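Local structure of replication initiator protein (Staphylococcus aureus subsp. aureus, 4PTA) at residues P27-L32 / K112-K117; N53-I56 / I62-I65. The protein probably initiates replication of staphylococcal multiresistance plasmids by binding and assembling at the plasmid origin through an N-terminal domain of the helix-turn-helix class. One frame throughout, in Å; residues are numbered along the deposited sequence.

Interaction 1: residues P27-L32 / K112-K117; sequences PNYKDL and KPAITK
Tyr29 reaches out of the short helix 27-30 and ends on the backbone of Pro113 and Ala114, a compact case of one aromatic side chain joining distant parts of a chain. Its hydroxyl oxygen accepts the amide of Ala114, with N to Tyr29 OH at 2.9 Å and a nearly straight N-H...O angle of 166°. The donor comes in at the edge of the phenol, near the ring plane but bent off the CZ-OH direction, while the N-H itself points almost directly at the oxygen. Beside it runs an apolar contact: the Pro113 side chain lies at about a right angle to that of Tyr29, and its CB rests 3.9 Å from Tyr29 CE1. Ala114 adds its methyl, whose CB is 3.7 Å from the Tyr29 OH. Carbons of Pro113 and Ala114 thus flank the hydroxyl beside its polar link to this segment.

The torsion of Tyr29 sets the reach: CG stands anti to the carbonyl carbon (chi1 -56°), which sends the ring across to the 112-117 segment. Asn28 CB sits above one face of the ring, displaced toward the rim, and Phe23 brings a second ring at an inclined angle. Tyr29 also touches Leu94. Within its own segment, Tyr29 O receives the amide of Leu32, N to O at 2.6 Å.

Pro113 is itself packed on Val22, while Pro113 O has a weak hydrogen bond from Gln4 of the second subunit. Farther along, Thr116 is the N-cap of helix 117-127. Through Tyr29, helix 27-30 meets the connection that runs from strand 108-110 into the C-terminal helix 117-127, and Pro113 in turn packs against Tyr40 of helix 34-44.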
# COMPACT_ATOMS: atom_id res chain seq x y z
N PRO A 27 -22.70 7.64 -7.29
CA PRO A 27 -24.03 7.06 -7.49
C PRO A 27 -24.02 5.92 -8.51
O PRO A 27 -24.75 4.95 -8.35
CB PRO A 27 -24.85 8.24 -8.03
CG PRO A 27 -24.15 9.44 -7.52
CD PRO A 27 -22.69 9.09 -7.51
N ASN A 28 -23.19 6.05 -9.54
CA ASN A 28 -23.04 4.99 -10.53
C ASN A 28 -22.67 3.67 -9.87
O ASN A 28 -23.11 2.60 -10.30
CB ASN A 28 -21.99 5.35 -11.57
CG ASN A 28 -22.52 6.29 -12.64
OD1 ASN A 28 -23.32 5.89 -13.49
ND2 ASN A 28 -22.06 7.54 -12.63
N TYR A 29 -21.86 3.74 -8.82
CA TYR A 29 -21.27 2.56 -8.21
C TYR A 29 -21.97 2.10 -6.94
O TYR A 29 -22.20 0.90 -6.75
CB TYR A 29 -19.79 2.81 -7.92
CG TYR A 29 -19.00 3.22 -9.14
CD1 TYR A 29 -18.12 4.29 -9.09
CD2 TYR A 29 -19.14 2.53 -10.34
CE1 TYR A 29 -17.40 4.66 -10.21
CE2 TYR A 29 -18.44 2.90 -11.45
CZ TYR A 29 -17.56 3.96 -11.39
OH TYR A 29 -16.85 4.33 -12.51
N LYS A 30 -22.31 3.04 -6.06
CA LYS A 30 -22.98 2.71 -4.80
C LYS A 30 -24.07 1.67 -5.03
O LYS A 30 -24.25 0.75 -4.23
CB LYS A 30 -23.58 3.96 -4.17
CG LYS A 30 -22.71 4.60 -3.10
CD LYS A 30 -22.76 6.11 -3.17
CE LYS A 30 -24.19 6.62 -3.18
NZ LYS A 30 -24.25 8.10 -3.36
N ASP A 31 -24.77 1.81 -6.15
CA ASP A 31 -25.85 0.91 -6.52
C ASP A 31 -25.41 -0.55 -6.54
O ASP A 31 -26.18 -1.43 -6.15
CB ASP A 31 -26.39 1.31 -7.90
CG ASP A 31 -27.77 0.75 -8.17
OD1 ASP A 31 -27.88 -0.45 -8.48
OD2 ASP A 31 -28.74 1.53 -8.09
N LEU A 32 -24.18 -0.80 -6.98
CA LEU A 32 -23.65 -2.15 -7.12
C LEU A 32 -23.85 -3.03 -5.89
O LEU A 32 -23.73 -2.56 -4.76
CB LEU A 32 -22.16 -2.12 -7.46
CG LEU A 32 -21.71 -1.60 -8.83
CD1 LEU A 32 -20.21 -1.38 -8.83
CD2 LEU A 32 -22.12 -2.55 -9.94
N LYS A 112 -10.60 0.82 -14.55
CA LYS A 112 -10.55 1.62 -13.34
C LYS A 112 -11.78 2.51 -13.29
O LYS A 112 -12.32 2.88 -14.33
CB LYS A 112 -9.26 2.43 -13.26
CG LYS A 112 -8.57 2.60 -14.60
CD LYS A 112 -7.33 3.48 -14.48
CE LYS A 112 -6.24 2.81 -13.67
NZ LYS A 112 -4.99 3.61 -13.71
N PRO A 113 -12.24 2.85 -12.09
CA PRO A 113 -13.46 3.65 -11.91
C PRO A 113 -13.28 5.10 -12.32
O PRO A 113 -12.16 5.56 -12.54
CB PRO A 113 -13.70 3.56 -10.41
CG PRO A 113 -12.35 3.34 -9.82
CD PRO A 113 -11.60 2.51 -10.80
N ALA A 114 -14.39 5.81 -12.42
CA ALA A 114 -14.35 7.24 -12.70
C ALA A 114 -14.34 8.02 -11.39
O ALA A 114 -14.71 7.50 -10.33
CB ALA A 114 -15.53 7.65 -13.55
N ILE A 115 -13.90 9.27 -11.46
CA ILE A 115 -13.89 10.15 -10.30
C ILE A 115 -14.45 11.49 -10.71
O ILE A 115 -14.17 11.98 -11.81
CB ILE A 115 -12.46 10.33 -9.75
CG1 ILE A 115 -11.94 9.01 -9.18
CG2 ILE A 115 -12.43 11.41 -8.68
CD1 ILE A 115 -12.55 8.63 -7.85
N THR A 116 -15.26 12.08 -9.84
CA THR A 116 -15.83 13.40 -10.09
C THR A 116 -15.49 14.32 -8.94
O THR A 116 -15.14 13.86 -7.85
CB THR A 116 -17.36 13.34 -10.22
OG1 THR A 116 -17.93 13.01 -8.94
CG2 THR A 116 -17.78 12.32 -11.27
N LYS A 117 -15.60 15.63 -9.18
CA LYS A 117 -15.36 16.61 -8.13
C LYS A 117 -16.17 16.29 -6.88
O LYS A 117 -15.73 16.56 -5.76
CB LYS A 117 -15.70 18.02 -8.62
CG LYS A 117 -14.81 18.53 -9.74
CD LYS A 117 -15.12 19.99 -10.05
CE LYS A 117 -14.27 20.52 -11.21
NZ LYS A 117 -14.53 21.97 -11.45

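Interaction 2: residues N53-I56 / I62-I65; sequences NNWI and IYFI
Trp55 and Tyr63 interlock where the chain doubles back on itself, showing how two aromatic knobs can shape a connection with almost no regular strand. The Tyr63 ring lies like a lid on the backbone of Trp55: the carbonyl oxygen Trp55 O is 3.5 Å above the centre of the ring, and Trp55 CB presses the same face, 4.0 Å from the ring centroid in a CH-pi contact. That lid closes because CG of Tyr63 is folded between its backbone N and carbonyl carbon (chi1 57°). The indole and phenol planes are nearly parallel, at 9°, yet slid so far apart that they barely overlap.

Beyond the lid, the six-membered ring of Trp55 fills a hollow under Ile65, whose CB stands over its face 3.9 Å from the centroid. Ile65 N covers the same indole, toward the rim, while Phe64 offers the edge of its ring to Trp55 CE3, with Phe64 CD2 at 4.2 Å.

One backbone bond fixes this fit, from Tyr63 N to Trp55 O at 3.0 Å, nearly straight at 173°. Trp55 is the centre of an inverse gamma turn, and directly after it Ile56 forms a single beta bridge with Ile62. Just before it, Asn54 leaves helix 47-52 through a Schellman motif.

Ser50 of helix 47-52 binds Tyr63 O and packs on Trp55. Phe64 shares backbone hydrogen bonds with Leu108, which lays the 62-65 segment against strand 108-110; along the chain it falls between helices 47-52 and 68-74, and Phe64 also touches helix 47-52.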
# COMPACT_ATOMS: atom_id res chain seq x y z
N ASN A 53 1.28 -14.24 -16.97
CA ASN A 53 0.68 -15.04 -18.03
C ASN A 53 0.78 -14.34 -19.38
O ASN A 53 0.25 -14.81 -20.38
CB ASN A 53 -0.79 -15.35 -17.72
CG ASN A 53 -0.97 -16.11 -16.42
OD1 ASN A 53 -0.01 -16.67 -15.87
ND2 ASN A 53 -2.20 -16.16 -15.92
N ASN A 54 1.47 -13.20 -19.38
CA ASN A 54 1.62 -12.39 -20.58
C ASN A 54 0.28 -12.02 -21.22
O ASN A 54 0.18 -11.80 -22.43
CB ASN A 54 2.54 -13.08 -21.59
CG ASN A 54 3.20 -12.10 -22.54
OD1 ASN A 54 4.19 -11.45 -22.19
ND2 ASN A 54 2.66 -11.99 -23.75
N TRP A 55 -0.76 -11.94 -20.39
CA TRP A 55 -2.08 -11.51 -20.83
C TRP A 55 -2.09 -10.00 -21.02
O TRP A 55 -2.84 -9.28 -20.36
CB TRP A 55 -3.14 -11.92 -19.82
CG TRP A 55 -3.31 -13.39 -19.72
CD1 TRP A 55 -2.72 -14.34 -20.49
CD2 TRP A 55 -4.13 -14.10 -18.78
NE1 TRP A 55 -3.12 -15.59 -20.10
CE2 TRP A 55 -3.98 -15.47 -19.05
CE3 TRP A 55 -4.98 -13.71 -17.74
CZ2 TRP A 55 -4.65 -16.46 -18.32
CZ3 TRP A 55 -5.64 -14.68 -17.01
CH2 TRP A 55 -5.47 -16.04 -17.31
N ILE A 56 -1.26 -9.53 -21.94
CA ILE A 56 -1.16 -8.12 -22.27
C ILE A 56 -1.41 -7.94 -23.77
O ILE A 56 -0.77 -8.59 -24.59
CB ILE A 56 0.23 -7.58 -21.92
CG1 ILE A 56 0.53 -7.79 -20.44
CG2 ILE A 56 0.35 -6.11 -22.29
CD1 ILE A 56 1.97 -7.48 -20.05
N ILE A 62 -3.92 -4.78 -19.80
CA ILE A 62 -3.93 -6.07 -19.12
C ILE A 62 -5.32 -6.69 -19.12
O ILE A 62 -6.30 -6.03 -18.77
CB ILE A 62 -3.44 -5.93 -17.66
CG1 ILE A 62 -2.11 -5.16 -17.62
CG2 ILE A 62 -3.30 -7.30 -17.00
CD1 ILE A 62 -1.67 -4.79 -16.23
N TYR A 63 -5.42 -7.96 -19.52
CA TYR A 63 -6.73 -8.62 -19.61
C TYR A 63 -6.77 -9.95 -18.87
O TYR A 63 -5.78 -10.39 -18.30
CB TYR A 63 -7.16 -8.81 -21.07
CG TYR A 63 -6.19 -9.58 -21.93
CD1 TYR A 63 -6.11 -10.97 -21.85
CD2 TYR A 63 -5.35 -8.93 -22.82
CE1 TYR A 63 -5.22 -11.68 -22.64
CE2 TYR A 63 -4.46 -9.63 -23.61
CZ TYR A 63 -4.40 -11.01 -23.51
OH TYR A 63 -3.51 -11.72 -24.29
N PHE A 64 -7.94 -10.58 -18.87
CA PHE A 64 -8.12 -11.87 -18.21
C PHE A 64 -8.67 -12.93 -19.17
O PHE A 64 -9.51 -12.64 -20.02
CB PHE A 64 -9.05 -11.75 -17.00
CG PHE A 64 -8.51 -10.89 -15.90
CD1 PHE A 64 -9.20 -9.76 -15.47
CD2 PHE A 64 -7.30 -11.20 -15.29
CE1 PHE A 64 -8.70 -8.97 -14.46
CE2 PHE A 64 -6.80 -10.41 -14.28
CZ PHE A 64 -7.50 -9.30 -13.86
N ILE A 65 -8.18 -14.16 -19.02
CA ILE A 65 -8.71 -15.30 -19.75
C ILE A 65 -9.25 -16.31 -18.75
O ILE A 65 -8.54 -17.23 -18.34
CB ILE A 65 -7.63 -15.97 -20.62
CG1 ILE A 65 -7.07 -14.96 -21.63
CG2 ILE A 65 -8.20 -17.18 -21.34
CD1 ILE A 65 -6.11 -15.57 -22.63

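Interaction 2 falls within the 79 residues that separate the two segments of interaction 1, so in sequence the local contact at 53-65 comes between the two partners of the longer-range one. Their centres are 25 Å apart, on opposite sides of the chain's centre, and their nearest atoms are about 9 Å apart without touching. Strand 108-110 relates them: Leu108 bonds to Phe64, and the segment 112-117 follows the strand. This strand-helix arrangement is consistent with a winged-helix domain, with interaction 2 beside the sheet and interaction 1 holding helix 27-30 to the loop that leads into helix 117-127. Both also meet N-terminal residues of the second subunit, so residues near both contacts lie at a subunit interface.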